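Long-range contacts in BAG family molecular chaperone regulator 4 (Arabidopsis thaliana, PDB 4HWH), which binds the ATPase domain of HSP70/HSC70 chaperones through its BAG domain and probably regulates programmed cell death and stress responses as a co-chaperone: residues N8-E13 / M47-K52; G12-L17 / R71-L76. All blocks are in the same frame, centred on the assembly; numbering follows the deposited sequence.

In the fold
The BAG domain is a three-helix bundle, and both contacts start from helix 3-29. Interaction 1 joins its residues 8-13 to helix 36-54, which runs antiparallel to it; interaction 2 joins residues 12-17, just beyond and sharing Gly-12 and Glu-13, to helix 63-86, which returns nearly parallel. The centres of the two contacts lie about 8 Å apart. Gln-49 of interaction 1 packs with its CB on CD1 of Ile-73 in interaction 2, so the partner helices also meet each other. Interaction 1 is a surface contact, whereas interaction 2 is partly buried and nearer the middle of the chain; together they hold the three helices as the BAG domain, which binds the HSP70 ATPase domain.

Interaction 1 (N8-E13 / M47-K52); sequences NAVTGE and MRQLLK
Val-10 and Gln-49 face each other where helix 3-29 and helix 36-54 run antiparallel, their local axes 10.2 Å from each other. Their CA atoms form the nearest backbone pair, at 6.2 Å. The two side chains slide past one another in opposite directions, and the bend at chi2 (-53°) carries the amide of Gln-49 forward along its own helix, to lie against Val-10 and Glu-13. Its OE1 thereby sits against both methyls and the CA of Val-10, with CG1 of Val-10 closest at 3.4 Å, while NE2 lies 3.4 Å from Glu-13 CG. The amide thus sits between two aliphatic groups one helical turn apart.

Glu-13 meets this amide with its methylenes. Its side chain crosses that of Gln-49 at about a right angle, and the carboxylate and amide planes are turned 47° apart; CB and CG touch the glutamine while the carboxylate ends near a bound malonic acid, probably from the crystallisation liquor. Glutamate suits this border because its stem can pack as its charge turns outward.

Lys-52 runs antiparallel to the Val-10 side chain, along its CG2. With CG opposite the backbone N (chi1 -174°) and the chain extended beyond it, its methylenes run past Val-10 CG2, closing to a tight 3.5 Å at CD. The ammonium carries on to the surface, where NZ passes Ala-9 CB at 4.0 Å; a side chain as short as alanine's suits this spot beside it.

No hydrogen bond or salt bridge crosses between the two segments. Polar residues with long aliphatic stems do the work of a hydrophobic seam at the bundle surface, about one buried valine. Even the amide of Gln-49 follows this rule: neither OE1 nor NE2 makes a hydrogen bond across the contact, and it packs against the first helix by van der Waals contact alone.

Interaction 2 (G12-L17 / R71-L76); sequences GEVDKL and RRIQNL. With ACT (acetate ion), chain G.
Val-14 and Arg-72 meet where helix 3-29 and helix 63-86 of the three-helix bundle lie nearly parallel. The tight part centres on buried Val-14. Its CG2 packs on Ile-73 CG1 (3.9 Å), while CG1 touches Leu-76 CD1 (3.7 Å) and lies over one face of the Arg-72 guanidinium, offset toward its rim. A branched valine suits this spot by offering a separate methyl to each side.

Toward the partly exposed side, apolar packing gives way to charge. Asp-15, with CG swung opposite the carbonyl carbon (chi1 -76°), presents OD1 to an end-on grip by two nitrogens of Arg-72: NH1, at 2.6 Å, comes from above the carboxylate plane, and NH2, at 2.9 Å, nearly along the C-O axis. Both bonds are bent but lie near the guanidinium plane, although the carboxylate is turned 64° from it. Glu-69 forms a second salt bridge with NH1. Replacing Arg-72 by an alanine would probably leave Asp-15 without its cross-helix charge partner and uncover Val-14 CG1. The same arginine also holds an acetate, probably from the crystallisation liquor: NH2 donates to its OXT at 2.9 Å with an N-H...O angle of 159°.

Interaction 1 (N8-E13 / M47-K52)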
# COMPACT_ATOMS: atom_id res chain seq x y z
N ASN A 8 3.43 1.54 -14.22
CA ASN A 8 2.45 2.61 -14.12
C ASN A 8 1.12 2.10 -13.59
O ASN A 8 0.46 2.77 -12.80
CB ASN A 8 2.25 3.29 -15.47
CG ASN A 8 3.48 4.05 -15.94
OD1 ASN A 8 4.36 4.36 -15.14
ND2 ASN A 8 3.53 4.35 -17.23
N ALA A 9 0.73 0.91 -14.03
CA ALA A 9 -0.50 0.27 -13.57
C ALA A 9 -0.44 0.02 -12.07
O ALA A 9 -1.41 0.25 -11.35
CB ALA A 9 -0.74 -1.03 -14.31
N VAL A 10 0.70 -0.47 -11.59
CA VAL A 10 0.87 -0.69 -10.17
C VAL A 10 0.82 0.63 -9.41
O VAL A 10 0.16 0.74 -8.38
CB VAL A 10 2.19 -1.41 -9.86
CG1 VAL A 10 2.49 -1.35 -8.37
CG2 VAL A 10 2.13 -2.84 -10.35
N THR A 11 1.53 1.63 -9.93
CA THR A 11 1.57 2.95 -9.30
C THR A 11 0.17 3.50 -9.07
O THR A 11 -0.13 4.04 -8.01
CB THR A 11 2.39 3.95 -10.13
OG1 THR A 11 3.77 3.56 -10.12
CG2 THR A 11 2.27 5.35 -9.57
N GLY A 12 -0.69 3.34 -10.07
CA GLY A 12 -2.07 3.81 -9.97
C GLY A 12 -2.81 3.11 -8.85
O GLY A 12 -3.62 3.71 -8.15
N GLU A 13 -2.52 1.82 -8.67
CA GLU A 13 -3.19 1.05 -7.63
C GLU A 13 -2.64 1.42 -6.26
O GLU A 13 -3.39 1.54 -5.28
CB GLU A 13 -3.04 -0.44 -7.89
CG GLU A 13 -4.05 -1.27 -7.14
CD GLU A 13 -5.47 -0.82 -7.42
OE1 GLU A 13 -5.75 -0.44 -8.58
OE2 GLU A 13 -6.29 -0.85 -6.49
N MET A 47 0.62 -6.09 -0.56
CA MET A 47 1.44 -7.27 -0.86
C MET A 47 1.19 -7.78 -2.28
O MET A 47 2.12 -8.22 -2.96
CB MET A 47 1.19 -8.37 0.17
CG MET A 47 1.71 -8.03 1.56
SD MET A 47 1.55 -9.38 2.74
CE MET A 47 2.05 -8.57 4.26
N ARG A 48 -0.05 -7.71 -2.73
CA ARG A 48 -0.39 -8.13 -4.08
C ARG A 48 0.29 -7.24 -5.11
O ARG A 48 0.74 -7.71 -6.16
CB ARG A 48 -1.91 -8.11 -4.28
CG ARG A 48 -2.65 -9.20 -3.51
CD ARG A 48 -2.60 -10.52 -4.25
NE ARG A 48 -3.25 -10.42 -5.56
CZ ARG A 48 -3.12 -11.31 -6.53
NH1 ARG A 48 -3.75 -11.13 -7.69
NH2 ARG A 48 -2.36 -12.38 -6.36
N GLN A 49 0.37 -5.94 -4.81
CA GLN A 49 1.05 -5.02 -5.71
C GLN A 49 2.54 -5.31 -5.75
O GLN A 49 3.18 -5.17 -6.79
CB GLN A 49 0.76 -3.56 -5.34
CG GLN A 49 -0.68 -3.15 -5.62
CD GLN A 49 -1.11 -3.44 -7.05
OE1 GLN A 49 -0.43 -3.07 -8.01
NE2 GLN A 49 -2.25 -4.10 -7.21
N LEU A 50 3.09 -5.72 -4.61
CA LEU A 50 4.50 -6.08 -4.53
C LEU A 50 4.78 -7.30 -5.40
O LEU A 50 5.79 -7.35 -6.11
CB LEU A 50 4.88 -6.37 -3.07
CG LEU A 50 6.35 -6.25 -2.68
CD1 LEU A 50 6.88 -4.86 -3.00
CD2 LEU A 50 6.51 -6.55 -1.19
N LEU A 51 3.88 -8.27 -5.36
CA LEU A 51 4.01 -9.47 -6.19
C LEU A 51 3.98 -9.12 -7.67
O LEU A 51 4.73 -9.68 -8.47
CB LEU A 51 2.90 -10.47 -5.86
CG LEU A 51 3.02 -11.20 -4.53
CD1 LEU A 51 1.77 -12.02 -4.27
CD2 LEU A 51 4.26 -12.07 -4.52
N LYS A 52 3.09 -8.19 -8.03
CA LYS A 52 2.99 -7.74 -9.41
C LYS A 52 4.32 -7.15 -9.87
O LYS A 52 4.82 -7.49 -10.94
CB LYS A 52 1.85 -6.73 -9.56
CG LYS A 52 1.59 -6.32 -11.00
CD LYS A 52 0.22 -5.65 -11.16
CE LYS A 52 -0.07 -5.33 -12.63
NZ LYS A 52 -1.38 -4.65 -12.82

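Interaction 2 (G12-L17 / R71-L76)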
# COMPACT_ATOMS: atom_id res chain seq x y z
N GLY A 12 -0.69 3.34 -10.07
CA GLY A 12 -2.07 3.81 -9.97
C GLY A 12 -2.81 3.11 -8.85
O GLY A 12 -3.62 3.71 -8.15
N GLU A 13 -2.52 1.82 -8.67
CA GLU A 13 -3.19 1.05 -7.63
C GLU A 13 -2.64 1.42 -6.26
O GLU A 13 -3.39 1.54 -5.28
CB GLU A 13 -3.04 -0.44 -7.89
CG GLU A 13 -4.05 -1.27 -7.14
CD GLU A 13 -5.47 -0.82 -7.42
OE1 GLU A 13 -5.75 -0.44 -8.58
OE2 GLU A 13 -6.29 -0.85 -6.49
N VAL A 14 -1.33 1.62 -6.19
CA VAL A 14 -0.70 2.02 -4.94
C VAL A 14 -1.18 3.41 -4.52
O VAL A 14 -1.34 3.69 -3.33
CB VAL A 14 0.83 1.96 -5.03
CG1 VAL A 14 1.47 2.45 -3.74
CG2 VAL A 14 1.28 0.53 -5.34
N ASP A 15 -1.42 4.29 -5.49
CA ASP A 15 -2.00 5.60 -5.20
C ASP A 15 -3.33 5.45 -4.48
O ASP A 15 -3.58 6.11 -3.47
CB ASP A 15 -2.20 6.41 -6.49
CG ASP A 15 -0.91 6.99 -7.02
OD1 ASP A 15 0.10 6.99 -6.29
OD2 ASP A 15 -0.91 7.46 -8.18
N LYS A 16 -4.19 4.58 -5.00
CA LYS A 16 -5.48 4.34 -4.38
C LYS A 16 -5.30 3.82 -2.95
O LYS A 16 -5.99 4.24 -2.03
CB LYS A 16 -6.30 3.34 -5.20
CG LYS A 16 -6.89 3.93 -6.47
CD LYS A 16 -7.61 2.86 -7.30
CE LYS A 16 -8.08 3.42 -8.63
NZ LYS A 16 -8.76 2.38 -9.45
N LEU A 17 -4.35 2.90 -2.78
CA LEU A 17 -4.09 2.34 -1.46
C LEU A 17 -3.51 3.40 -0.53
O LEU A 17 -3.82 3.43 0.66
CB LEU A 17 -3.17 1.12 -1.57
CG LEU A 17 -3.86 -0.08 -2.23
CD1 LEU A 17 -2.85 -1.16 -2.63
CD2 LEU A 17 -4.93 -0.65 -1.30
N ARG A 71 9.72 0.62 -2.74
CA ARG A 71 10.01 1.37 -1.52
C ARG A 71 8.77 2.07 -1.00
O ARG A 71 8.54 2.12 0.21
CB ARG A 71 11.14 2.38 -1.77
CG ARG A 71 12.49 1.73 -2.04
CD ARG A 71 13.58 2.77 -2.23
NE ARG A 71 14.88 2.16 -2.49
CZ ARG A 71 16.00 2.85 -2.68
NH1 ARG A 71 15.99 4.17 -2.65
NH2 ARG A 71 17.14 2.21 -2.91
N ARG A 72 7.96 2.61 -1.91
CA ARG A 72 6.74 3.30 -1.53
C ARG A 72 5.82 2.32 -0.81
O ARG A 72 5.21 2.64 0.21
CB ARG A 72 6.04 3.89 -2.77
CG ARG A 72 5.47 5.29 -2.57
CD ARG A 72 3.95 5.35 -2.68
NE ARG A 72 3.50 5.10 -4.04
CZ ARG A 72 2.41 5.63 -4.59
NH1 ARG A 72 2.10 5.32 -5.85
NH2 ARG A 72 1.63 6.47 -3.91
N ILE A 73 5.73 1.11 -1.35
CA ILE A 73 4.90 0.08 -0.75
C ILE A 73 5.39 -0.30 0.65
O ILE A 73 4.59 -0.41 1.59
CB ILE A 73 4.84 -1.17 -1.66
CG1 ILE A 73 4.00 -0.87 -2.91
CG2 ILE A 73 4.28 -2.35 -0.90
CD1 ILE A 73 3.96 -2.01 -3.92
N GLN A 74 6.69 -0.50 0.79
CA GLN A 74 7.27 -0.81 2.09
C GLN A 74 6.93 0.27 3.12
O GLN A 74 6.63 -0.03 4.28
CB GLN A 74 8.78 -1.01 1.98
CG GLN A 74 9.17 -2.13 1.01
CD GLN A 74 10.67 -2.21 0.78
OE1 GLN A 74 11.37 -1.19 0.77
NE2 GLN A 74 11.17 -3.43 0.60
N ASN A 75 6.96 1.52 2.70
CA ASN A 75 6.60 2.63 3.58
C ASN A 75 5.14 2.58 4.01
O ASN A 75 4.82 2.79 5.17
CB ASN A 75 6.91 3.97 2.92
CG ASN A 75 8.40 4.26 2.86
OD1 ASN A 75 9.20 3.53 3.45
ND2 ASN A 75 8.77 5.32 2.16
N LEU A 76 4.25 2.31 3.05
CA LEU A 76 2.84 2.16 3.36
C LEU A 76 2.58 0.98 4.29
O LEU A 76 1.75 1.06 5.20
CB LEU A 76 2.02 2.02 2.07
CG LEU A 76 2.01 3.30 1.22
CD1 LEU A 76 1.36 3.06 -0.14
CD2 LEU A 76 1.30 4.42 1.96
C ACT G . 2.65 7.73 -0.29
O ACT G . 3.87 7.49 -0.48
OXT ACT G . 1.93 7.74 -1.32
CH3 ACT G . 2.10 8.00 1.08